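Local coordinates for protein beta-1,3-1,4-glucanase (Caldicellulosiruptor sp. F32, PDB 5H4R) that probably hydrolyses mixed-linkage beta-1,3-1,4-glucans such as lichenan as a family 5 glycoside hydrolase, and here holds a cello-oligosaccharide in its cleft, at residues D361-Y366 with L374-T379; I49-G54 with A92-I97; G328-N333 with N368-G373. The protein carries 1 engineered substitution. One frame throughout, in Å; residues are numbered along the deposited sequence.

Interaction 1: residues D361-Y366 with L374-T379; sequences DNNAFY and LLDRKT. With BGC (beta-D-glucopyranose), chain B.
The carboxylate of Asp361 faces the start of 374-379, where two successive backbone amides turn toward it; CG anti to the backbone N (chi1 -169°) carries it there. Asp361 OD2 takes the straighter bond, from Leu375 N at 2.9 Å and 167°, on its syn lone pair. Leu374 N lies within weak bonding distance of both oxygens, 3.2 Å from Asp361 OD1 and 3.1 Å from Asp361 OD2, straddling the group. OD1 also accepts Asn363 N and closes an Asx turn. Trp51 NE1 supplies a further bond to OD2; this many donors should hold the carboxylate's rotation and probably stabilise its negative charge.

Asn363 and Arg377 pair with amide and guanidinium planes only 19° apart, and Asn363 CB sits 3.5 Å above one guanidinium face, toward its rim. Asn363 OD1 receives Arg377 N at 3.2 Å, the donor tilted from the carbonyl plane, while ND2 bonds to Cys77 O. At the guanidinium edge Arg377 NH2 makes a weak bond to Asp361 O; Gly54 O and Thr56 OG1 take further N-H groups. These contacts belong to the C-terminal mouth of the TIM barrel: 361-366 leaves the eighth barrel strand, and 374-379 enters a small antiparallel hairpin. Asn362 points the other way; its ND2 bonds to Glu370 O and gives weaker bonds to O2 and O3 of the bound glucose of chain B.

Phe365 meets the hairpin with its ring rim, CZ lying 3.3 Å from Leu375 O near the ring plane. Beside the guanidinium a water accepts from Arg377 NE and lies 2.7 Å from both Asp361 OD1 and Leu375 O, with more acceptors in reach than protons to give; a second joins Asn363 ND2 to Asp376 OD1.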
loop_
_atom_site.group_PDB
_atom_site.type_symbol
_atom_site.label_atom_id
_atom_site.label_comp_id
_atom_site.label_asym_id
_atom_site.label_seq_id
_atom_site.Cartn_x
_atom_site.Cartn_y
_atom_site.Cartn_z
ATOM N N ASP A 361 -1.912 1.899 -9.347
ATOM C CA ASP A 361 -1.866 2.437 -10.708
ATOM C C ASP A 361 -0.403 2.579 -11.108
ATOM O O ASP A 361 0.262 3.562 -10.753
ATOM C CB ASP A 361 -2.599 3.774 -10.824
ATOM C CG ASP A 361 -2.777 4.209 -12.274
ATOM O OD1 ASP A 361 -1.957 3.782 -13.123
ATOM O OD2 ASP A 361 -3.697 5.016 -12.548
ATOM N N ASN A 362 0.084 1.611 -11.883
ATOM C CA ASN A 362 1.480 1.568 -12.292
ATOM C C ASN A 362 1.713 2.121 -13.707
ATOM O O ASN A 362 2.796 1.932 -14.260
ATOM C CB ASN A 362 2.027 0.142 -12.179
ATOM C CG ASN A 362 1.359 -0.825 -13.150
ATOM O OD1 ASN A 362 0.364 -0.491 -13.776
ATOM N ND2 ASN A 362 1.901 -2.022 -13.263
ATOM N N ASN A 363 0.745 2.855 -14.272
ATOM C CA ASN A 363 0.863 3.471 -15.590
ATOM C C ASN A 363 1.166 2.454 -16.695
ATOM O O ASN A 363 1.741 2.815 -17.724
ATOM C CB ASN A 363 1.942 4.561 -15.614
ATOM C CG ASN A 363 1.757 5.556 -16.753
ATOM O OD1 ASN A 363 0.629 5.887 -17.101
ATOM N ND2 ASN A 363 2.863 6.043 -17.332
ATOM N N ALA A 364 0.792 1.191 -16.494
ATOM C CA ALA A 364 1.022 0.142 -17.481
ATOM C C ALA A 364 -0.309 -0.269 -18.101
ATOM O O ALA A 364 -1.241 -0.646 -17.384
ATOM C CB ALA A 364 1.706 -1.077 -16.852
ATOM N N PHE A 365 -0.377 -0.237 -19.442
ATOM C CA PHE A 365 -1.631 -0.447 -20.157
ATOM C C PHE A 365 -1.587 -1.561 -21.198
ATOM O O PHE A 365 -2.615 -2.184 -21.475
ATOM C CB PHE A 365 -2.055 0.860 -20.848
ATOM C CG PHE A 365 -2.370 1.956 -19.872
ATOM C CD1 PHE A 365 -3.613 2.024 -19.271
ATOM C CD2 PHE A 365 -1.408 2.895 -19.529
ATOM C CE1 PHE A 365 -3.901 3.005 -18.345
ATOM C CE2 PHE A 365 -1.693 3.872 -18.587
ATOM C CZ PHE A 365 -2.931 3.921 -18.003
ATOM N N TYR A 366 -0.430 -1.790 -21.793
ATOM C CA TYR A 366 -0.300 -2.816 -22.817
ATOM C C TYR A 366 1.062 -3.490 -22.706
ATOM O O TYR A 366 2.000 -2.957 -22.108
ATOM C CB TYR A 366 -0.511 -2.216 -24.199
ATOM C CG TYR A 366 0.442 -1.127 -24.580
ATOM C CD1 TYR A 366 1.699 -1.423 -25.076
ATOM C CD2 TYR A 366 0.081 0.208 -24.464
ATOM C CE1 TYR A 366 2.573 -0.429 -25.438
ATOM C CE2 TYR A 366 0.938 1.209 -24.822
ATOM C CZ TYR A 366 2.200 0.888 -25.317
ATOM O OH TYR A 366 3.093 1.870 -25.698
ATOM N N LEU A 374 -4.653 3.128 -14.793
ATOM C CA LEU A 374 -5.903 3.852 -15.002
ATOM C C LEU A 374 -5.678 5.208 -15.651
ATOM O O LEU A 374 -6.334 5.527 -16.653
ATOM C CB LEU A 374 -6.643 4.039 -13.662
ATOM C CG LEU A 374 -6.983 2.753 -12.915
ATOM C CD1 LEU A 374 -7.652 3.091 -11.595
ATOM C CD2 LEU A 374 -7.866 1.800 -13.719
ATOM N N LEU A 375 -4.750 5.986 -15.121
ATOM C CA LEU A 375 -4.407 7.296 -15.646
ATOM C C LEU A 375 -3.248 7.162 -16.635
ATOM O O LEU A 375 -2.175 6.668 -16.269
ATOM C CB LEU A 375 -4.021 8.219 -14.490
ATOM C CG LEU A 375 -3.638 9.631 -14.937
ATOM C CD1 LEU A 375 -4.796 10.385 -15.579
ATOM C CD2 LEU A 375 -3.088 10.385 -13.719
ATOM N N ASP A 376 -3.452 7.609 -17.879
ATOM C CA ASP A 376 -2.331 7.728 -18.819
ATOM C C ASP A 376 -1.548 8.977 -18.428
ATOM O O ASP A 376 -1.967 10.104 -18.691
ATOM C CB ASP A 376 -2.809 7.806 -20.263
ATOM C CG ASP A 376 -1.651 7.861 -21.256
ATOM O OD1 ASP A 376 -0.750 6.993 -21.175
ATOM O OD2 ASP A 376 -1.615 8.769 -22.102
ATOM N N ARG A 377 -0.403 8.786 -17.778
ATOM C CA ARG A 377 0.288 9.932 -17.192
ATOM C C ARG A 377 0.788 10.918 -18.246
ATOM O O ARG A 377 0.859 12.122 -17.974
ATOM C CB ARG A 377 1.422 9.447 -16.300
ATOM C CG ARG A 377 0.910 8.733 -15.086
ATOM C CD ARG A 377 2.039 8.375 -14.156
ATOM N NE ARG A 377 1.633 7.292 -13.265
ATOM C CZ ARG A 377 2.459 6.717 -12.393
ATOM N NH1 ARG A 377 3.699 7.141 -12.275
ATOM N NH2 ARG A 377 2.027 5.709 -11.643
ATOM N N LYS A 378 1.142 10.447 -19.451
ATOM C CA LYS A 378 1.697 11.347 -20.455
ATOM C C LYS A 378 0.656 12.350 -20.960
ATOM O O LYS A 378 1.009 13.488 -21.304
ATOM C CB LYS A 378 2.273 10.528 -21.615
ATOM C CG LYS A 378 3.037 11.337 -22.657
ATOM C CD LYS A 378 3.804 10.407 -23.596
ATOM C CE LYS A 378 4.885 11.136 -24.402
ATOM N NZ LYS A 378 4.364 11.689 -25.676
ATOM N N THR A 379 -0.613 11.939 -21.044
ATOM C CA THR A 379 -1.679 12.798 -21.553
ATOM C C THR A 379 -2.574 13.346 -20.459
ATOM O O THR A 379 -3.363 14.262 -20.727
ATOM C CB THR A 379 -2.568 12.027 -22.536
ATOM O OG1 THR A 379 -3.173 10.917 -21.861
ATOM C CG2 THR A 379 -1.756 11.544 -23.732
HETATM C C2 BGC B . 4.143 -3.819 -10.598
HETATM C C3 BGC B . 4.957 -4.482 -11.700
HETATM C C4 BGC B . 6.429 -4.505 -11.294
HETATM C C5 BGC B . 6.586 -5.152 -9.915
HETATM C C6 BGC B . 8.018 -5.091 -9.405
HETATM C C1 BGC B . 4.387 -4.560 -9.294
HETATM O O2 BGC B . 2.755 -3.864 -10.953
HETATM O O3 BGC B . 4.762 -3.706 -12.892
HETATM O O4 BGC B . 7.111 -5.350 -12.236
HETATM O O5 BGC B . 5.779 -4.481 -8.981
HETATM O O6 BGC B . 8.139 -5.931 -8.234
HETATM O O HOH W 1 -0.797 6.044 -14.017
HETATM O O HOH W 2 1.916 7.466 -19.934
#

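Interaction 2: residues I49-G54 with A92-I97; sequences IGWNLG and AGFNTI
Trp51 lays its CB methylene on the face of the Phe94 ring, 3.9 Å from the centroid and 18° off the normal, a CH-pi contact set toward the rim. Beyond it the indole presents an edge to the same ring, Trp51 CD1 lying 4.0 Å from Phe94 CZ: its five-membered ring and the phenyl have centroids 5.1 Å apart and planes at 57°, an inclined edge-to-face pair. The phenyl ring thus fills the corner between the Trp51 side chain and the backbone of Ile49 and Gly50. Phe94 CD1 reaches 3.4 Å from Gly50 O, and Ile49 packs its CG2 against the same CD1 atom.

The next hollow lies beside the six-membered part of the indole. Ile97 runs alongside Trp51, pointing the same way, and its CD1 meets the ring edge near the plane, 4.1 Å from Trp51 CE3. Ile97 CG1 stands anti to the backbone N (chi1 179°) and the second torsion is extended, which takes Ile97 CD1 to this edge and, more loosely, toward Leu53 CB (4.4 Å). Segment 49-54 carries the first strand of the TIM barrel and 92-97 leads into the second, parallel to it, Gly50 paired to Thr96 and Trp51 to Ile97. Trp51, Phe94 and Ile97 lie on the outer side, between the barrel and its surrounding helices: Val89 of helix 83-91 touches both aromatic residues, and Met392 of helix 385-395 touches Ile49 and Phe94.

At Gly50 the strands come close, with 4.2 Å between its CA and that of Thr96. Lacking a side chain, Gly50 lets Thr96 CB settle against its CA. Ile49 O receives both Asn95 N and Thr96 N, and Trp51 N bonds to Thr96 O. Gly93, at positive phi, ends the preceding helix in a Schellman motif.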
loop_
_atom_site.group_PDB
_atom_site.type_symbol
_atom_site.label_atom_id
_atom_site.label_comp_id
_atom_site.label_asym_id
_atom_site.label_seq_id
_atom_site.Cartn_x
_atom_site.Cartn_y
_atom_site.Cartn_z
ATOM N N ILE A 49 -10.646 7.077 -0.575
ATOM C CA ILE A 49 -10.157 6.121 -1.551
ATOM C C ILE A 49 -8.823 6.654 -2.046
ATOM O O ILE A 49 -8.640 7.870 -2.195
ATOM C CB ILE A 49 -11.151 5.900 -2.708
ATOM C CG1 ILE A 49 -10.626 4.781 -3.632
ATOM C CG2 ILE A 49 -11.403 7.200 -3.471
ATOM C CD1 ILE A 49 -11.681 4.170 -4.475
ATOM N N GLY A 50 -7.901 5.736 -2.317
ATOM C CA GLY A 50 -6.537 6.083 -2.632
ATOM C C GLY A 50 -6.100 5.652 -4.014
ATOM O O GLY A 50 -6.670 4.751 -4.638
ATOM N N TRP A 51 -5.042 6.308 -4.466
ATOM C CA TRP A 51 -4.399 6.040 -5.748
ATOM C C TRP A 51 -2.912 5.913 -5.480
ATOM O O TRP A 51 -2.329 6.803 -4.860
ATOM C CB TRP A 51 -4.698 7.179 -6.703
ATOM C CG TRP A 51 -4.172 7.070 -8.095
ATOM C CD1 TRP A 51 -4.800 6.499 -9.170
ATOM C CD2 TRP A 51 -2.936 7.616 -8.597
ATOM N NE1 TRP A 51 -4.021 6.636 -10.308
ATOM C CE2 TRP A 51 -2.873 7.312 -9.982
ATOM C CE3 TRP A 51 -1.878 8.317 -8.015
ATOM C CZ2 TRP A 51 -1.792 7.681 -10.780
ATOM C CZ3 TRP A 51 -0.811 8.689 -8.808
ATOM C CH2 TRP A 51 -0.776 8.375 -10.181
ATOM N N ASN A 52 -2.321 4.785 -5.882
ATOM C CA ASN A 52 -0.889 4.579 -5.761
ATOM C C ASN A 52 -0.158 5.166 -6.959
ATOM O O ASN A 52 -0.513 4.886 -8.105
ATOM C CB ASN A 52 -0.564 3.088 -5.708
ATOM C CG ASN A 52 -0.713 2.458 -4.329
ATOM O OD1 ASN A 52 0.240 2.403 -3.558
ATOM N ND2 ASN A 52 -1.883 1.874 -4.061
ATOM N N LEU A 53 0.873 5.955 -6.680
ATOM C CA LEU A 53 1.891 6.366 -7.652
ATOM C C LEU A 53 2.836 5.177 -7.872
ATOM O O LEU A 53 3.987 5.143 -7.434
ATOM C CB LEU A 53 2.610 7.599 -7.127
ATOM C CG LEU A 53 3.547 8.292 -8.118
ATOM C CD1 LEU A 53 2.773 8.921 -9.253
ATOM C CD2 LEU A 53 4.377 9.309 -7.379
ATOM N N GLY A 54 2.298 4.145 -8.522
ATOM C CA GLY A 54 3.014 2.902 -8.644
ATOM C C GLY A 54 4.099 2.927 -9.706
ATOM O O GLY A 54 4.053 3.673 -10.689
ATOM N N ALA A 92 -10.418 13.588 -9.903
ATOM C CA ALA A 92 -11.204 12.402 -10.210
ATOM C C ALA A 92 -11.916 11.844 -8.988
ATOM O O ALA A 92 -12.809 10.994 -9.142
ATOM C CB ALA A 92 -10.306 11.332 -10.820
ATOM N N GLY A 93 -11.583 12.331 -7.795
ATOM C CA GLY A 93 -12.256 11.915 -6.579
ATOM C C GLY A 93 -11.390 11.197 -5.572
ATOM O O GLY A 93 -11.886 10.882 -4.481
ATOM N N PHE A 94 -10.126 10.893 -5.881
ATOM C CA PHE A 94 -9.238 10.274 -4.904
ATOM C C PHE A 94 -8.871 11.293 -3.832
ATOM O O PHE A 94 -8.613 12.454 -4.136
ATOM C CB PHE A 94 -7.980 9.753 -5.591
ATOM C CG PHE A 94 -8.247 8.615 -6.560
ATOM C CD1 PHE A 94 -8.387 7.304 -6.108
ATOM C CD2 PHE A 94 -8.387 8.875 -7.919
ATOM C CE1 PHE A 94 -8.621 6.286 -6.999
ATOM C CE2 PHE A 94 -8.637 7.851 -8.817
ATOM C CZ PHE A 94 -8.764 6.550 -8.352
ATOM N N ASN A 95 -8.863 10.867 -2.574
ATOM C CA ASN A 95 -8.439 11.761 -1.508
ATOM C C ASN A 95 -7.172 11.302 -0.816
ATOM O O ASN A 95 -6.708 11.984 0.114
ATOM C CB ASN A 95 -9.543 11.942 -0.468
ATOM C CG ASN A 95 -9.409 13.260 0.262
ATOM O OD1 ASN A 95 -8.961 14.257 -0.323
ATOM N ND2 ASN A 95 -9.778 13.286 1.538
ATOM N N THR A 96 -6.602 10.187 -1.241
ATOM C CA THR A 96 -5.366 9.644 -0.696
ATOM C C THR A 96 -4.450 9.306 -1.856
ATOM O O THR A 96 -4.903 8.769 -2.866
ATOM C CB THR A 96 -5.627 8.379 0.153
ATOM O OG1 THR A 96 -6.409 8.724 1.297
ATOM C CG2 THR A 96 -4.336 7.785 0.652
ATOM N N ILE A 97 -3.170 9.637 -1.719
ATOM C CA ILE A 97 -2.134 9.190 -2.645
ATOM C C ILE A 97 -1.127 8.385 -1.846
ATOM O O ILE A 97 -0.622 8.854 -0.819
ATOM C CB ILE A 97 -1.432 10.358 -3.362
ATOM C CG1 ILE A 97 -0.348 9.810 -4.295
ATOM C CG2 ILE A 97 -0.848 11.314 -2.372
ATOM C CD1 ILE A 97 0.013 10.748 -5.382
#

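Interaction 3: residues G328-N333 with N368-G373; sequences GARDKN and NGENFG. With BGC (beta-D-glucopyranose), chain B; BGC (beta-D-glucopyranose), chain C.
Arg330 covers the face of Phe372 with its CB, which stands over the ring centre, 3.9 Å from the centroid, a CH-pi contact. Beyond CB the chain bends at chi3 (-70°) and brings the guanidinium over Glu370, whose CA lies 3.5 Å from the guanidinium plane. Arg330 NH2 gives a weak bond to Gly369 O, 3.1 Å away. The backbones are joined by Asp331 N to Asn371 O, a nearly straight bond of 2.9 Å and 172°.

Both segments are loops at the C-terminal mouth of the TIM barrel, following its seventh and eighth strands, where the substrate cleft of these enzymes lies. Glu370 carries the contact to the sugar: its OE1 accepts O2 of the glucose of chain B at 2.8 Å and O6 of the glucose of chain C at 2.7 Å. With CG anti to the carbonyl carbon (chi1 -59°) and the chain extended beyond it, the carboxylate projects from the loop toward both rings. It does not touch the guanidinium directly; a water accepts from Arg330 NH1 and donates to Glu370 OE2, linking the opposite charges.

Further out, waters and the bond from Arg330 NH1 to Leu281 O help to fix the guanidinium. One water at its edge accepts from Arg330 NE and Asn371 N and lies within bonding distance of Asp331 O (2.8 Å); another joins NH2 to Asn368 O. The Phe372 ring also packs on Leu281. Gly334 N bonds to Asp331 OD1, and Gly367 O receives Asn371 ND2.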
loop_
_atom_site.group_PDB
_atom_site.type_symbol
_atom_site.label_atom_id
_atom_site.label_comp_id
_atom_site.label_asym_id
_atom_site.label_seq_id
_atom_site.Cartn_x
_atom_site.Cartn_y
_atom_site.Cartn_z
ATOM N N GLY A 328 -6.263 -4.093 -6.921
ATOM C CA GLY A 328 -6.520 -3.754 -8.308
ATOM C C GLY A 328 -6.821 -5.013 -9.078
ATOM O O GLY A 328 -6.730 -6.119 -8.556
ATOM N N ALA A 329 -7.216 -4.822 -10.341
ATOM C CA ALA A 329 -7.392 -5.924 -11.286
ATOM C C ALA A 329 -6.693 -5.525 -12.572
ATOM O O ALA A 329 -6.955 -4.447 -13.112
ATOM C CB ALA A 329 -8.870 -6.217 -11.527
ATOM N N ARG A 330 -5.776 -6.368 -13.019
ATOM C CA ARG A 330 -5.018 -6.091 -14.226
ATOM C C ARG A 330 -5.877 -6.355 -15.452
ATOM O O ARG A 330 -6.737 -7.234 -15.456
ATOM C CB ARG A 330 -3.751 -6.943 -14.263
ATOM C CG ARG A 330 -4.004 -8.430 -14.377
ATOM C CD ARG A 330 -2.746 -9.260 -14.069
ATOM N NE ARG A 330 -1.725 -9.141 -15.114
ATOM C CZ ARG A 330 -0.514 -9.692 -15.031
ATOM N NH1 ARG A 330 -0.164 -10.371 -13.937
ATOM N NH2 ARG A 330 0.357 -9.576 -16.029
ATOM N N ASP A 331 -5.636 -5.581 -16.503
ATOM C CA ASP A 331 -6.354 -5.814 -17.742
ATOM C C ASP A 331 -6.006 -7.185 -18.306
ATOM O O ASP A 331 -4.842 -7.577 -18.359
ATOM C CB ASP A 331 -6.035 -4.725 -18.758
ATOM C CG ASP A 331 -6.665 -4.986 -20.109
ATOM O OD1 ASP A 331 -7.887 -5.200 -20.188
ATOM O OD2 ASP A 331 -5.914 -5.008 -21.092
ATOM N N LYS A 332 -7.036 -7.912 -18.740
ATOM C CA LYS A 332 -6.874 -9.214 -19.397
ATOM C C LYS A 332 -7.649 -9.154 -20.694
ATOM O O LYS A 332 -8.833 -9.478 -20.751
ATOM C CB LYS A 332 -7.337 -10.368 -18.525
ATOM C CG LYS A 332 -6.501 -10.428 -17.271
ATOM C CD LYS A 332 -6.866 -11.603 -16.355
ATOM C CE LYS A 332 -5.842 -11.755 -15.278
ATOM N NZ LYS A 332 -6.116 -12.925 -14.407
ATOM N N ASN A 333 -6.966 -8.721 -21.734
ATOM C CA ASN A 333 -7.532 -8.722 -23.077
ATOM C C ASN A 333 -8.861 -7.981 -23.133
ATOM O O ASN A 333 -9.804 -8.412 -23.801
ATOM C CB ASN A 333 -7.698 -10.138 -23.578
ATOM C CG ASN A 333 -6.398 -10.929 -23.508
ATOM O OD1 ASN A 333 -6.301 -11.894 -22.755
ATOM N ND2 ASN A 333 -5.402 -10.523 -24.285
ATOM N N ASN A 368 3.313 -7.330 -22.011
ATOM C CA ASN A 368 3.321 -8.533 -21.187
ATOM C C ASN A 368 3.425 -8.246 -19.701
ATOM O O ASN A 368 3.512 -9.196 -18.915
ATOM C CB ASN A 368 4.495 -9.424 -21.582
ATOM C CG ASN A 368 4.349 -9.996 -22.959
ATOM O OD1 ASN A 368 3.260 -10.407 -23.357
ATOM N ND2 ASN A 368 5.443 -10.019 -23.707
ATOM N N GLY A 369 3.440 -6.985 -19.296
ATOM C CA GLY A 369 3.543 -6.639 -17.900
ATOM C C GLY A 369 2.200 -6.642 -17.205
ATOM O O GLY A 369 1.171 -7.060 -17.737
ATOM N N GLU A 370 2.230 -6.185 -15.960
ATOM C CA GLU A 370 1.033 -6.122 -15.121
ATOM C C GLU A 370 0.286 -4.833 -15.438
ATOM O O GLU A 370 0.652 -3.753 -14.966
ATOM C CB GLU A 370 1.419 -6.182 -13.654
ATOM C CG GLU A 370 2.186 -7.431 -13.298
ATOM C CD GLU A 370 2.576 -7.534 -11.833
ATOM O OE1 GLU A 370 2.208 -6.637 -11.049
ATOM O OE2 GLU A 370 3.273 -8.524 -11.482
ATOM N N ASN A 371 -0.796 -4.937 -16.191
ATOM C CA ASN A 371 -1.414 -3.741 -16.762
ATOM C C ASN A 371 -2.540 -3.248 -15.850
ATOM O O ASN A 371 -3.750 -3.416 -16.084
ATOM C CB ASN A 371 -1.839 -4.029 -18.194
ATOM C CG ASN A 371 -0.638 -4.324 -19.089
ATOM O OD1 ASN A 371 0.477 -3.834 -18.830
ATOM N ND2 ASN A 371 -0.846 -5.139 -20.129
ATOM N N PHE A 372 -2.109 -2.565 -14.792
ATOM C CA PHE A 372 -2.975 -2.028 -13.759
ATOM C C PHE A 372 -3.290 -0.543 -13.961
ATOM O O PHE A 372 -3.965 0.052 -13.120
ATOM C CB PHE A 372 -2.300 -2.207 -12.387
ATOM C CG PHE A 372 -2.375 -3.608 -11.816
ATOM C CD1 PHE A 372 -3.572 -4.074 -11.287
ATOM C CD2 PHE A 372 -1.249 -4.407 -11.719
ATOM C CE1 PHE A 372 -3.652 -5.334 -10.715
ATOM C CE2 PHE A 372 -1.312 -5.670 -11.142
ATOM C CZ PHE A 372 -2.534 -6.133 -10.648
ATOM N N GLY A 373 -2.804 0.065 -15.040
ATOM C CA GLY A 373 -2.930 1.496 -15.195
ATOM C C GLY A 373 -4.372 1.936 -15.346
ATOM O O GLY A 373 -5.202 1.245 -15.959
HETATM C C2 BGC B . 4.143 -3.819 -10.598
HETATM C C3 BGC B . 4.957 -4.482 -11.700
HETATM C C4 BGC B . 6.429 -4.505 -11.294
HETATM C C5 BGC B . 6.586 -5.152 -9.915
HETATM C C6 BGC B . 8.018 -5.091 -9.405
HETATM C C1 BGC B . 4.387 -4.560 -9.294
HETATM O O2 BGC B . 2.755 -3.864 -10.953
HETATM O O3 BGC B . 4.762 -3.706 -12.892
HETATM O O4 BGC B . 7.111 -5.350 -12.236
HETATM O O5 BGC B . 5.779 -4.481 -8.981
HETATM O O6 BGC B . 8.139 -5.931 -8.234
HETATM C C2 BGC C . 3.755 -4.754 -4.685
HETATM C C3 BGC C . 3.781 -3.834 -5.893
HETATM C C4 BGC C . 3.437 -4.679 -7.106
HETATM C C5 BGC C . 1.946 -4.981 -6.969
HETATM C C6 BGC C . 1.423 -5.846 -8.122
HETATM C C1 BGC C . 2.683 -5.855 -4.764
HETATM O O2 BGC C . 3.632 -3.970 -3.480
HETATM O O3 BGC C . 5.096 -3.295 -5.987
HETATM O O4 BGC C . 3.668 -3.898 -8.274
HETATM O O5 BGC C . 1.654 -5.625 -5.728
HETATM O O6 BGC C . 2.203 -7.026 -8.343
HETATM O O HOH W 3 -2.229 -7.452 -17.433
HETATM O O HOH W 4 3.104 -10.537 -16.027
HETATM O O HOH W 5 2.383 -11.077 -12.874
HETATM O O HOH W 6 -3.553 -5.845 -21.170
#

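Interactions 1 and 3 share the loop after the eighth barrel strand, and their segments alternate along the chain, with centres about 10 Å apart. Asn362 ND2 to Glu370 O (2.7 Å) and Gly373 N to Ala364 O (2.9 Å) fold that loop on itself, bringing two residues of the glycan pocket to the same glucose of chain B. Interaction 2 lies deeper, its centre about 14 Å from that of interaction 1, yet Trp51 NE1 reaches Asp361 OD2 at 2.8 Å and joins the first barrel strand to the end of the eighth. Interactions 2 and 3 do not touch, their nearest atoms being about 7 Å apart.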